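Local atomic coordinates of hypothetical protein (Parabacteroides merdae, PDB entry 4OO3), a protein that probably acts as an NAD-dependent oxidoreductase, pairing a Rossmann domain for the dinucleotide with a larger sheet-based C-terminal domain; its substrate is not known. Residues A[176-181]-A[296-301]; A[241-246]-A[426-431]; A[342-347]-A[383-388]; A[205-210]-A[280-285]. One frame throughout, in Å; residues are numbered along the deposited sequence.

Contact 1 of 4, residues A[176-181]-A[296-301]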
loop_
_atom_site.group_PDB
_atom_site.type_symbol
_atom_site.label_atom_id
_atom_site.label_comp_id
_atom_site.label_asym_id
_atom_site.label_seq_id
_atom_site.Cartn_x
_atom_site.Cartn_y
_atom_site.Cartn_z
ATOM N N GLY A 176 -14.459 20.940 2.252
ATOM C CA GLY A 176 -13.390 21.666 1.596
ATOM C C GLY A 176 -13.744 21.938 0.147
ATOM O O GLY A 176 -14.918 21.903 -0.238
ATOM N N SER A 177 -12.727 22.193 -0.663
ATOM C CA SER A 177 -12.933 22.530 -2.063
ATOM C C SER A 177 -11.643 22.281 -2.839
ATOM O O SER A 177 -10.576 22.189 -2.240
ATOM C CB SER A 177 -13.340 23.997 -2.176
ATOM O OG SER A 177 -12.360 24.817 -1.570
ATOM N N PRO A 178 -11.732 22.174 -4.176
ATOM C CA PRO A 178 -10.526 22.017 -4.985
ATOM C C PRO A 178 -9.411 22.996 -4.606
ATOM O O PRO A 178 -8.243 22.615 -4.582
ATOM C CB PRO A 178 -11.029 22.300 -6.397
ATOM C CG PRO A 178 -12.447 21.852 -6.371
ATOM C CD PRO A 178 -12.947 22.222 -5.009
ATOM N N GLU A 179 -9.787 24.231 -4.285
ATOM C CA GLU A 179 -8.829 25.278 -3.930
ATOM C C GLU A 179 -8.226 25.034 -2.541
ATOM O O GLU A 179 -7.050 25.315 -2.314
ATOM C CB GLU A 179 -9.484 26.664 -3.995
ATOM C CG GLU A 179 -10.306 26.930 -5.259
ATOM C CD GLU A 179 -11.792 26.628 -5.087
ATOM O OE1 GLU A 179 -12.459 27.314 -4.278
ATOM O OE2 GLU A 179 -12.298 25.708 -5.765
ATOM N N GLU A 180 -9.029 24.513 -1.617
ATOM C CA GLU A 180 -8.522 24.112 -0.301
ATOM C C GLU A 180 -9.139 22.780 0.166
ATOM O O GLU A 180 -10.164 22.756 0.854
ATOM C CB GLU A 180 -8.745 25.225 0.722
ATOM C CG GLU A 180 -7.702 25.221 1.824
ATOM C CD GLU A 180 -7.813 26.426 2.732
ATOM O OE1 GLU A 180 -8.607 26.374 3.697
ATOM O OE2 GLU A 180 -7.095 27.419 2.481
ATOM N N PRO A 181 -8.514 21.660 -0.224
ATOM C CA PRO A 181 -9.015 20.332 0.130
ATOM C C PRO A 181 -9.123 20.111 1.631
ATOM O O PRO A 181 -8.325 20.649 2.389
ATOM C CB PRO A 181 -7.964 19.396 -0.459
ATOM C CG PRO A 181 -7.368 20.161 -1.587
ATOM C CD PRO A 181 -7.359 21.588 -1.134
ATOM N N GLY A 296 -18.536 14.165 -1.869
ATOM C CA GLY A 296 -18.620 15.611 -1.651
ATOM C C GLY A 296 -17.396 16.223 -0.993
ATOM O O GLY A 296 -17.269 17.443 -0.963
ATOM N N VAL A 297 -16.494 15.384 -0.475
ATOM C CA VAL A 297 -15.306 15.845 0.247
ATOM C C VAL A 297 -14.117 15.896 -0.700
ATOM O O VAL A 297 -13.776 14.891 -1.311
ATOM C CB VAL A 297 -14.962 14.901 1.423
ATOM C CG1 VAL A 297 -13.732 15.399 2.173
ATOM C CG2 VAL A 297 -16.148 14.772 2.362
ATOM N N THR A 298 -13.483 17.061 -0.818
ATOM C CA THR A 298 -12.309 17.200 -1.666
ATOM C C THR A 298 -11.068 16.647 -0.954
ATOM O O THR A 298 -10.702 17.109 0.129
ATOM C CB THR A 298 -12.057 18.665 -2.067
ATOM O OG1 THR A 298 -13.190 19.176 -2.782
ATOM C CG2 THR A 298 -10.829 18.771 -2.951
ATOM N N ALA A 299 -10.445 15.646 -1.571
ATOM C CA ALA A 299 -9.220 15.057 -1.070
ATOM C C ALA A 299 -8.086 15.343 -2.045
ATOM O O ALA A 299 -8.317 15.509 -3.241
ATOM C CB ALA A 299 -9.398 13.559 -0.884
ATOM N N LYS A 300 -6.866 15.412 -1.525
ATOM C CA LYS A 300 -5.678 15.602 -2.353
ATOM C C LYS A 300 -4.620 14.601 -1.915
ATOM O O LYS A 300 -4.258 14.558 -0.744
ATOM C CB LYS A 300 -5.148 17.028 -2.200
ATOM C CG LYS A 300 -3.700 17.254 -2.649
ATOM C CD LYS A 300 -3.588 18.178 -3.852
ATOM C CE LYS A 300 -2.150 18.579 -4.146
ATOM N NZ LYS A 300 -1.539 19.357 -3.032
ATOM N N VAL A 301 -4.122 13.799 -2.850
ATOM C CA VAL A 301 -3.015 12.902 -2.543
ATOM C C VAL A 301 -1.855 13.146 -3.488
ATOM O O VAL A 301 -2.055 13.482 -4.655
ATOM C CB VAL A 301 -3.420 11.416 -2.580
ATOM C CG1 VAL A 301 -4.575 11.162 -1.624
ATOM C CG2 VAL A 301 -3.776 10.976 -3.989
HETATM O O HOH W 1 -15.670 19.547 -1.671
#
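Thr298 pushes its side chain into the turn formed by 176-181, and this is the tight part of the contact. Its two branches straddle Ser177. OG1 comes 3.4 Å from Ser177 CA, while Thr298 CG2 lies 3.5 Å from Ser177 O. The methyl stands anti to the backbone N (OG1 at chi1 -60°), and this also lets it meet Pro181. The Pro181 ring leans over the strand, with Pro181 CB 3.6 Å from Thr298 O and Pro181 CG 3.9 Å from Lys300 CB. The turn is closed by its own backbone: Ser177 N donates to Glu180 O over 3.0 Å. An alanine here would lose both branches and is likely to leave a gap under Ser177 and Pro181, with water 1 short of a partner. That water marks the looser side. It bonds to Thr298 OG1 at 2.7 Å and to Gly176 O at 2.9 Å, and also to Gly296 O, so the two segments are linked through it. Gly176 is exposed on this side, and the Lys300 chain bends away from the turn. Strand 297-306 runs between 282-294 and 183-190 in the large mixed sheet. Thr298 also touches Val291 and Lys293 of strand 282-294, whereas Ala299 and Val301 face the other way, onto Val227 of helix 220-231.

Contact 2 of 4, residues A[241-246]-A[426-431]; sequences KDIELI and KYYTTT
Tyr428 holds CG anti to its backbone N (chi1 174°), which swings the ring out from the helix to Ile243. With chi1 -57°, Ile243 places CG2 opposite its own N, on the side of the Tyr428 ring. The meeting is edge-on: Ile243 CG2 lies near the ring plane, 4.0 Å from Tyr428 CE2. Ile243 and Tyr428 run alongside, headed opposite ways. Leu245 follows two residues along the strand on the same side. Its CD1 is 4.2 Å from Tyr428 CE2, approaching obliquely, and its other methyl, Leu245 CD2, rests 3.7 Å from Thr429 O. Ile243 also reaches Thr429, with Ile243 CG2 3.8 Å from Thr429 OG1. That hydroxyl is bonded to Ala425 O, one turn back in the helix, so its polar need is met within the helix and the contact across is apolar. The arrangement is a helix laid on a sheet. Strand 243-255 is an outermost strand of the mixed sheet of the C-terminal domain, and helix 419-439 packs against it; the axes of 243-246 and 426-431 lie 9.4 Å apart and run 19° from parallel. Tyr428 also stacks on Tyr239 and touches Phe128 of helix 125-140. Other residues of the same helix point to the nucleotide-binding-type domain: Lys426 NZ forms a salt bridge with Asp147, and Tyr427 OH bonds to the same carboxylate. Within the helix, Tyr427 O accepts two bonds from Thr431, its N and its OG1 arriving from opposite faces of the carbonyl plane; the OG1 bond is 2.7 Å long.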
loop_
_atom_site.group_PDB
_atom_site.type_symbol
_atom_site.label_atom_id
_atom_site.label_comp_id
_atom_site.label_asym_id
_atom_site.label_seq_id
_atom_site.Cartn_x
_atom_site.Cartn_y
_atom_site.Cartn_z
ATOM N N LYS A 241 -20.840 6.657 -8.353
ATOM C CA LYS A 241 -21.609 7.783 -7.823
ATOM C C LYS A 241 -20.839 8.716 -6.895
ATOM O O LYS A 241 -21.173 9.884 -6.801
ATOM C CB LYS A 241 -22.833 7.252 -7.074
ATOM C CG LYS A 241 -23.801 6.504 -7.973
ATOM C CD LYS A 241 -25.033 6.041 -7.217
ATOM C CE LYS A 241 -26.054 5.442 -8.174
ATOM N NZ LYS A 241 -27.300 5.027 -7.477
ATOM N N ASP A 242 -19.824 8.208 -6.203
ATOM C CA ASP A 242 -19.220 8.939 -5.094
ATOM C C ASP A 242 -17.899 9.621 -5.428
ATOM O O ASP A 242 -17.405 10.425 -4.635
ATOM C CB ASP A 242 -18.997 7.984 -3.918
ATOM C CG ASP A 242 -20.299 7.438 -3.342
ATOM O OD1 ASP A 242 -21.331 8.127 -3.427
ATOM O OD2 ASP A 242 -20.281 6.312 -2.793
ATOM N N ILE A 243 -17.321 9.296 -6.583
ATOM C CA ILE A 243 -15.996 9.786 -6.937
ATOM C C ILE A 243 -16.059 10.674 -8.166
ATOM O O ILE A 243 -16.545 10.263 -9.215
ATOM C CB ILE A 243 -15.003 8.633 -7.219
ATOM C CG1 ILE A 243 -14.889 7.694 -6.014
ATOM C CG2 ILE A 243 -13.632 9.181 -7.589
ATOM C CD1 ILE A 243 -14.257 8.319 -4.784
ATOM N N GLU A 244 -15.540 11.886 -8.018
ATOM C CA GLU A 244 -15.391 12.825 -9.113
ATOM C C GLU A 244 -13.949 13.304 -9.108
ATOM O O GLU A 244 -13.493 13.889 -8.125
ATOM C CB GLU A 244 -16.332 14.022 -8.919
ATOM C CG GLU A 244 -16.348 15.010 -10.082
ATOM C CD GLU A 244 -17.039 16.331 -9.752
ATOM O OE1 GLU A 244 -17.689 16.450 -8.692
ATOM O OE2 GLU A 244 -16.925 17.265 -10.567
ATOM N N LEU A 245 -13.225 13.069 -10.197
ATOM C CA LEU A 245 -11.861 13.583 -10.283
ATOM C C LEU A 245 -11.891 15.042 -10.669
ATOM O O LEU A 245 -12.652 15.446 -11.544
ATOM C CB LEU A 245 -11.001 12.789 -11.266
ATOM C CG LEU A 245 -10.452 11.501 -10.656
ATOM C CD1 LEU A 245 -11.417 10.346 -10.875
ATOM C CD2 LEU A 245 -9.087 11.187 -11.230
ATOM N N ILE A 246 -11.045 15.819 -10.005
ATOM C CA ILE A 246 -10.986 17.250 -10.190
ATOM C C ILE A 246 -9.708 17.627 -10.935
ATOM O O ILE A 246 -9.762 18.351 -11.922
ATOM C CB ILE A 246 -11.041 17.963 -8.827
ATOM C CG1 ILE A 246 -12.320 17.573 -8.073
ATOM C CG2 ILE A 246 -10.935 19.471 -8.992
ATOM C CD1 ILE A 246 -13.611 17.909 -8.792
ATOM N N LYS A 426 -11.044 2.660 -5.058
ATOM C CA LYS A 426 -9.665 3.076 -4.912
ATOM C C LYS A 426 -8.967 3.064 -6.261
ATOM O O LYS A 426 -8.368 4.065 -6.665
ATOM C CB LYS A 426 -8.960 2.110 -3.963
ATOM C CG LYS A 426 -7.540 2.472 -3.589
ATOM C CD LYS A 426 -6.662 1.237 -3.432
ATOM C CE LYS A 426 -7.254 0.201 -2.501
ATOM N NZ LYS A 426 -6.466 -1.046 -2.424
ATOM N N TYR A 427 -9.037 1.921 -6.941
ATOM C CA TYR A 427 -8.385 1.747 -8.237
ATOM C C TYR A 427 -9.050 2.565 -9.342
ATOM O O TYR A 427 -8.374 2.999 -10.282
ATOM C CB TYR A 427 -8.299 0.260 -8.622
ATOM C CG TYR A 427 -7.276 -0.482 -7.811
ATOM C CD1 TYR A 427 -5.929 -0.180 -7.935
ATOM C CD2 TYR A 427 -7.649 -1.473 -6.905
ATOM C CE1 TYR A 427 -4.980 -0.833 -7.176
ATOM C CE2 TYR A 427 -6.709 -2.135 -6.146
ATOM C CZ TYR A 427 -5.375 -1.807 -6.288
ATOM O OH TYR A 427 -4.420 -2.460 -5.554
ATOM N N TYR A 428 -10.358 2.788 -9.237
ATOM C CA TYR A 428 -11.026 3.720 -10.145
ATOM C C TYR A 428 -10.400 5.104 -10.005
ATOM O O TYR A 428 -10.096 5.761 -11.004
ATOM C CB TYR A 428 -12.529 3.812 -9.866
ATOM C CG TYR A 428 -13.212 4.880 -10.699
ATOM C CD1 TYR A 428 -13.550 4.644 -12.024
ATOM C CD2 TYR A 428 -13.493 6.128 -10.166
ATOM C CE1 TYR A 428 -14.165 5.616 -12.796
ATOM C CE2 TYR A 428 -14.110 7.112 -10.929
ATOM C CZ TYR A 428 -14.441 6.851 -12.244
ATOM O OH TYR A 428 -15.046 7.829 -13.002
ATOM N N THR A 429 -10.203 5.537 -8.761
ATOM C CA THR A 429 -9.600 6.841 -8.488
ATOM C C THR A 429 -8.207 6.958 -9.119
ATOM O O THR A 429 -7.935 7.917 -9.846
ATOM C CB THR A 429 -9.537 7.135 -6.969
ATOM O OG1 THR A 429 -10.829 6.910 -6.375
ATOM C CG2 THR A 429 -9.127 8.575 -6.712
ATOM N N THR A 430 -7.336 5.978 -8.880
ATOM C CA THR A 430 -5.955 6.077 -9.362
ATOM C C THR A 430 -5.826 5.993 -10.880
ATOM O O THR A 430 -5.119 6.805 -11.482
ATOM C CB THR A 430 -5.038 5.018 -8.746
ATOM O OG1 THR A 430 -5.558 3.712 -9.005
ATOM C CG2 THR A 430 -4.906 5.235 -7.235
ATOM N N THR A 431 -6.491 5.020 -11.497
ATOM C CA THR A 431 -6.384 4.846 -12.952
ATOM C C THR A 431 -7.049 5.989 -13.737
ATOM O O THR A 431 -6.557 6.382 -14.793
ATOM C CB THR A 431 -6.948 3.491 -13.404
ATOM O OG1 THR A 431 -8.308 3.359 -12.973
ATOM C CG2 THR A 431 -6.115 2.354 -12.829
#

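Contact 3 of 4, residues A[342-347]-A[383-388]; sequences LFVEAV and WQVEIP
Strands 342-346 and 383-386 pair antiparallel, with Val344 and Trp383 as a hydrogen-bonded pair and Phe343 and Gln384 as a non-hydrogen-bonded one. Val344 N gives a 2.7 Å bond to Trp383 O, and Trp383 N returns one of 2.8 Å to Val344 O. Val385 N reaches Leu342 O at 2.9 Å; on the return side water 2 bridges Leu342 N and Val385 O. With CG anti to the backbone N (chi1 178°) and the chain extended beyond it, Gln384 carries its amide along the Phe343 ring, the two planes 51° apart. Its CG makes an off-centre CH-pi contact, 4.3 Å from the Phe343 ring centroid, and Gln384 OE1 stands 3.4 Å from Phe343 CE2. On the other face of the sheet the Trp383 ring brings its edge to Val344 O, CE3 3.7 Å away. Leu342 and Val385 run alongside in one direction, with Leu342 CG 3.9 Å from Val385 CG2. The chemistry thus divides by face. Val344 and Trp383 pack on helix 352-369. The backbone bonds hold the strands in register, while the cation-pi charge of Arg331 at Phe343, balanced by Glu345, would probably keep that side polar.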
loop_
_atom_site.group_PDB
_atom_site.type_symbol
_atom_site.label_atom_id
_atom_site.label_comp_id
_atom_site.label_asym_id
_atom_site.label_seq_id
_atom_site.Cartn_x
_atom_site.Cartn_y
_atom_site.Cartn_z
ATOM N N LEU A 342 1.346 12.397 15.415
ATOM C CA LEU A 342 -0.021 12.874 15.220
ATOM C C LEU A 342 -0.300 14.087 16.108
ATOM O O LEU A 342 0.110 14.117 17.269
ATOM C CB LEU A 342 -1.008 11.742 15.538
ATOM C CG LEU A 342 -2.518 12.014 15.481
ATOM C CD1 LEU A 342 -2.978 12.532 14.124
ATOM C CD2 LEU A 342 -3.261 10.736 15.848
ATOM N N PHE A 343 -0.990 15.085 15.549
ATOM C CA PHE A 343 -1.380 16.285 16.288
ATOM C C PHE A 343 -2.872 16.597 16.142
ATOM O O PHE A 343 -3.471 16.342 15.101
ATOM C CB PHE A 343 -0.559 17.489 15.811
ATOM C CG PHE A 343 0.919 17.352 16.049
ATOM C CD1 PHE A 343 1.714 16.647 15.163
ATOM C CD2 PHE A 343 1.515 17.932 17.162
ATOM C CE1 PHE A 343 3.073 16.511 15.383
ATOM C CE2 PHE A 343 2.878 17.806 17.386
ATOM C CZ PHE A 343 3.658 17.096 16.493
ATOM N N VAL A 344 -3.454 17.151 17.205
ATOM C CA VAL A 344 -4.814 17.685 17.198
ATOM C C VAL A 344 -4.724 19.204 17.267
ATOM O O VAL A 344 -4.159 19.751 18.212
ATOM C CB VAL A 344 -5.620 17.196 18.421
ATOM C CG1 VAL A 344 -7.004 17.844 18.455
ATOM C CG2 VAL A 344 -5.724 15.677 18.421
ATOM N N GLU A 345 -5.284 19.882 16.272
ATOM C CA GLU A 345 -5.201 21.334 16.184
ATOM C C GLU A 345 -6.599 21.919 16.117
ATOM O O GLU A 345 -7.322 21.696 15.149
ATOM C CB GLU A 345 -4.391 21.741 14.952
ATOM C CG GLU A 345 -3.111 20.937 14.787
ATOM C CD GLU A 345 -2.100 21.586 13.851
ATOM O OE1 GLU A 345 -2.480 22.491 13.077
ATOM O OE2 GLU A 345 -0.923 21.183 13.896
ATOM N N ALA A 346 -6.993 22.653 17.150
ATOM C CA ALA A 346 -8.326 23.235 17.175
ATOM C C ALA A 346 -8.448 24.273 16.076
ATOM O O ALA A 346 -7.467 24.934 15.723
ATOM C CB ALA A 346 -8.617 23.860 18.527
ATOM N N VAL A 347 -9.653 24.389 15.526
ATOM C CA VAL A 347 -9.960 25.406 14.530
ATOM C C VAL A 347 -10.008 26.758 15.240
ATOM O O VAL A 347 -10.423 26.835 16.395
ATOM C CB VAL A 347 -11.296 25.088 13.817
ATOM C CG1 VAL A 347 -11.800 26.270 12.998
ATOM C CG2 VAL A 347 -11.131 23.858 12.930
ATOM N N TRP A 383 -2.305 19.987 20.313
ATOM C CA TRP A 383 -1.899 18.865 21.169
ATOM C C TRP A 383 -1.265 17.745 20.357
ATOM O O TRP A 383 -1.837 17.294 19.364
ATOM C CB TRP A 383 -3.107 18.285 21.904
ATOM C CG TRP A 383 -3.688 19.192 22.941
ATOM C CD1 TRP A 383 -3.434 19.173 24.280
ATOM C CD2 TRP A 383 -4.622 20.250 22.723
ATOM N NE1 TRP A 383 -4.152 20.156 24.911
ATOM C CE2 TRP A 383 -4.890 20.834 23.977
ATOM C CE3 TRP A 383 -5.260 20.764 21.586
ATOM C CZ2 TRP A 383 -5.773 21.907 24.131
ATOM C CZ3 TRP A 383 -6.140 21.837 21.741
ATOM C CH2 TRP A 383 -6.385 22.393 23.005
ATOM N N GLN A 384 -0.091 17.290 20.784
ATOM C CA GLN A 384 0.512 16.096 20.212
ATOM C C GLN A 384 -0.036 14.852 20.907
ATOM O O GLN A 384 -0.176 14.834 22.126
ATOM C CB GLN A 384 2.029 16.124 20.366
ATOM C CG GLN A 384 2.701 14.869 19.823
ATOM C CD GLN A 384 4.182 15.043 19.564
ATOM O OE1 GLN A 384 4.727 16.142 19.677
ATOM N NE2 GLN A 384 4.847 13.949 19.209
ATOM N N VAL A 385 -0.318 13.814 20.126
ATOM C CA VAL A 385 -0.743 12.528 20.666
ATOM C C VAL A 385 0.484 11.694 20.999
ATOM O O VAL A 385 1.128 11.146 20.118
ATOM C CB VAL A 385 -1.642 11.752 19.684
ATOM C CG1 VAL A 385 -2.092 10.423 20.291
ATOM C CG2 VAL A 385 -2.856 12.587 19.294
ATOM N N GLU A 386 0.797 11.605 22.285
ATOM C CA GLU A 386 1.926 10.828 22.769
ATOM C C GLU A 386 1.634 9.339 22.571
ATOM O O GLU A 386 0.660 8.823 23.095
ATOM C CB GLU A 386 2.150 11.140 24.253
ATOM C CG GLU A 386 3.496 10.717 24.822
ATOM C CD GLU A 386 3.590 10.932 26.331
ATOM O OE1 GLU A 386 2.664 11.527 26.928
ATOM O OE2 GLU A 386 4.595 10.498 26.930
ATOM N N ILE A 387 2.484 8.662 21.809
ATOM C CA ILE A 387 2.310 7.248 21.489
ATOM C C ILE A 387 3.491 6.449 22.027
ATOM O O ILE A 387 4.629 6.701 21.632
ATOM C CB ILE A 387 2.242 7.043 19.965
ATOM C CG1 ILE A 387 1.061 7.818 19.374
ATOM C CG2 ILE A 387 2.118 5.561 19.621
ATOM C CD1 ILE A 387 1.209 8.127 17.900
ATOM N N PRO A 388 3.234 5.484 22.927
ATOM C CA PRO A 388 4.289 4.589 23.414
ATOM C C PRO A 388 5.079 3.887 22.302
ATOM O O PRO A 388 4.511 3.510 21.272
ATOM C CB PRO A 388 3.516 3.559 24.228
ATOM C CG PRO A 388 2.341 4.311 24.744
ATOM C CD PRO A 388 1.976 5.302 23.677
HETATM O O HOH W 2 2.128 11.207 17.600
#

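Contact 4 of 4, residues A[205-210]-A[280-285]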
loop_
_atom_site.group_PDB
_atom_site.type_symbol
_atom_site.label_atom_id
_atom_site.label_comp_id
_atom_site.label_asym_id
_atom_site.label_seq_id
_atom_site.Cartn_x
_atom_site.Cartn_y
_atom_site.Cartn_z
ATOM N N TRP A 205 13.220 -3.222 -14.353
ATOM C CA TRP A 205 11.895 -2.819 -14.845
ATOM C C TRP A 205 11.122 -1.957 -13.855
ATOM O O TRP A 205 10.059 -1.430 -14.206
ATOM C CB TRP A 205 11.043 -4.030 -15.263
ATOM C CG TRP A 205 11.048 -5.141 -14.276
ATOM C CD1 TRP A 205 11.820 -6.267 -14.318
ATOM C CD2 TRP A 205 10.262 -5.237 -13.084
ATOM N NE1 TRP A 205 11.561 -7.055 -13.232
ATOM C CE2 TRP A 205 10.606 -6.450 -12.457
ATOM C CE3 TRP A 205 9.294 -4.419 -12.486
ATOM C CZ2 TRP A 205 10.021 -6.865 -11.263
ATOM C CZ3 TRP A 205 8.711 -4.836 -11.296
ATOM C CH2 TRP A 205 9.080 -6.043 -10.699
ATOM N N TYR A 206 11.632 -1.817 -12.627
ATOM C CA TYR A 206 11.007 -0.939 -11.643
ATOM C C TYR A 206 10.933 0.498 -12.163
ATOM O O TYR A 206 9.992 1.222 -11.869
ATOM C CB TYR A 206 11.759 -0.968 -10.306
ATOM C CG TYR A 206 11.086 -0.131 -9.233
ATOM C CD1 TYR A 206 10.069 -0.663 -8.445
ATOM C CD2 TYR A 206 11.452 1.196 -9.017
ATOM C CE1 TYR A 206 9.438 0.097 -7.468
ATOM C CE2 TYR A 206 10.828 1.965 -8.040
ATOM C CZ TYR A 206 9.822 1.409 -7.271
ATOM O OH TYR A 206 9.192 2.160 -6.305
ATOM N N LEU A 207 11.929 0.897 -12.937
ATOM C CA LEU A 207 11.993 2.248 -13.477
ATOM C C LEU A 207 11.286 2.381 -14.834
ATOM O O LEU A 207 11.267 3.466 -15.425
ATOM C CB LEU A 207 13.457 2.678 -13.563
ATOM C CG LEU A 207 14.158 2.733 -12.199
ATOM C CD1 LEU A 207 15.643 3.006 -12.362
ATOM C CD2 LEU A 207 13.540 3.798 -11.311
ATOM N N ASP A 208 10.714 1.279 -15.323
ATOM C CA ASP A 208 9.855 1.290 -16.508
ATOM C C ASP A 208 8.406 1.392 -16.039
ATOM O O ASP A 208 7.841 0.426 -15.510
ATOM C CB ASP A 208 10.066 0.015 -17.332
ATOM C CG ASP A 208 9.266 -0.002 -18.636
ATOM O OD1 ASP A 208 8.540 0.972 -18.949
ATOM O OD2 ASP A 208 9.368 -1.014 -19.357
ATOM N N VAL A 209 7.805 2.563 -16.237
ATOM C CA VAL A 209 6.437 2.817 -15.769
ATOM C C VAL A 209 5.381 1.946 -16.456
ATOM O O VAL A 209 4.254 1.863 -15.976
ATOM C CB VAL A 209 6.031 4.311 -15.896
ATOM C CG1 VAL A 209 6.948 5.188 -15.047
ATOM C CG2 VAL A 209 6.006 4.779 -17.352
ATOM N N ASN A 210 5.736 1.305 -17.571
ATOM C CA ASN A 210 4.836 0.343 -18.212
ATOM C C ASN A 210 4.755 -0.980 -17.446
ATOM O O ASN A 210 3.799 -1.734 -17.582
ATOM C CB ASN A 210 5.272 0.064 -19.652
ATOM C CG ASN A 210 5.133 1.278 -20.560
ATOM O OD1 ASN A 210 6.002 1.544 -21.385
ATOM N ND2 ASN A 210 4.040 2.009 -20.418
ATOM N N ASP A 280 21.512 10.709 -22.191
ATOM C CA ASP A 280 22.071 9.780 -21.214
ATOM C C ASP A 280 21.347 9.886 -19.852
ATOM O O ASP A 280 21.806 9.326 -18.854
ATOM C CB ASP A 280 23.583 10.040 -21.059
ATOM C CG ASP A 280 24.404 8.761 -20.921
ATOM O OD1 ASP A 280 23.906 7.660 -21.252
ATOM O OD2 ASP A 280 25.572 8.871 -20.490
ATOM N N THR A 281 20.204 10.579 -19.829
ATOM C CA THR A 281 19.447 10.841 -18.606
ATOM C C THR A 281 18.099 10.125 -18.656
ATOM O O THR A 281 17.285 10.392 -19.541
ATOM C CB THR A 281 19.187 12.350 -18.440
ATOM O OG1 THR A 281 20.429 13.057 -18.507
ATOM C CG2 THR A 281 18.498 12.649 -17.105
ATOM N N LEU A 282 17.861 9.224 -17.708
ATOM C CA LEU A 282 16.598 8.487 -17.651
ATOM C C LEU A 282 15.544 9.324 -16.929
ATOM O O LEU A 282 15.792 9.817 -15.831
ATOM C CB LEU A 282 16.800 7.146 -16.944
ATOM C CG LEU A 282 15.560 6.308 -16.635
ATOM C CD1 LEU A 282 14.872 5.884 -17.917
ATOM C CD2 LEU A 282 15.945 5.097 -15.808
ATOM N N LYS A 283 14.380 9.480 -17.561
ATOM C CA LYS A 283 13.267 10.265 -17.021
ATOM C C LYS A 283 12.099 9.341 -16.705
ATOM O O LYS A 283 11.467 8.803 -17.617
ATOM C CB LYS A 283 12.802 11.305 -18.037
ATOM C CG LYS A 283 13.884 12.249 -18.506
ATOM C CD LYS A 283 14.056 13.427 -17.567
ATOM C CE LYS A 283 15.000 14.458 -18.163
ATOM N NZ LYS A 283 14.538 15.838 -17.869
ATOM N N VAL A 284 11.809 9.172 -15.417
ATOM C CA VAL A 284 10.813 8.209 -14.960
ATOM C C VAL A 284 9.629 8.971 -14.404
ATOM O O VAL A 284 9.812 9.824 -13.534
ATOM C CB VAL A 284 11.394 7.314 -13.849
ATOM C CG1 VAL A 284 10.363 6.305 -13.345
ATOM C CG2 VAL A 284 12.634 6.602 -14.355
ATOM N N TYR A 285 8.426 8.663 -14.896
ATOM C CA TYR A 285 7.188 9.273 -14.393
ATOM C C TYR A 285 6.719 8.596 -13.106
ATOM O O TYR A 285 5.623 8.035 -13.042
ATOM C CB TYR A 285 6.079 9.241 -15.453
ATOM C CG TYR A 285 6.128 10.375 -16.454
ATOM C CD1 TYR A 285 6.859 10.259 -17.640
ATOM C CD2 TYR A 285 5.432 11.562 -16.223
ATOM C CE1 TYR A 285 6.897 11.292 -18.562
ATOM C CE2 TYR A 285 5.464 12.602 -17.140
ATOM C CZ TYR A 285 6.198 12.460 -18.305
ATOM O OH TYR A 285 6.236 13.487 -19.213
#
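Tyr285 touches the other segment through its backbone and CB, not its ring: Tyr285 CB lies 4.2 Å from Val209 CG1, and the ring leads away to a cation-pi contact with Arg250. Another flat group, the Asp208 carboxylate, is met from above its plane. Asn210 N reaches Asp208 OD1 there at 3.1 Å, an N-cap bond for helix 209-212, and Lys275 forms a salt bridge with the same oxygen. Across the segments the contact is aliphatic. Both methyls of Val284 flank the Leu207 carbonyl, CG1 and CG2 each 3.6 Å from Leu207 O. Val284 CG1, anti to its own backbone N (chi1 179°), also meets Val209 CG1 at 4.0 Å. Farther along, Leu207 CD1 and Leu282 CD2 are 4.0 Å apart. Val209 CG1 ends 3.7 Å from Tyr285 O. An alanine in place of Val284 would remove both methyls and would probably leave a gap between the strand and the Leu207 carbonyl and Val209 CG1. The loop with its short helical turns thus covers the start of strand 282-294. Phe260 of helix 257-264 touches both Leu207 and Leu282, and strand 243-255 runs alongside as the sheet neighbour.

How the contacts relate
All four contacts reach the nine-stranded sheet of the C-terminal domain at different places. Contacts 1 and 2 are next to each other, with centres 13 Å apart. They touch directly, Pro178 CB lying 3.8 Å from Ile246 CG2. Contact 4 is on strand 282-294, between the strands used by contacts 1 and 2 in the sheet, but its centre is about 30 Å from contact 1 and 26 Å from contact 2. Contact 3 lies toward the other edge, its centre about 39 Å from contact 4. No ligand marks an active site. Beside contact 2 its helix reaches Asp147 of the Rossmann part, and beside contact 4 Trp205 bonds to Asp48.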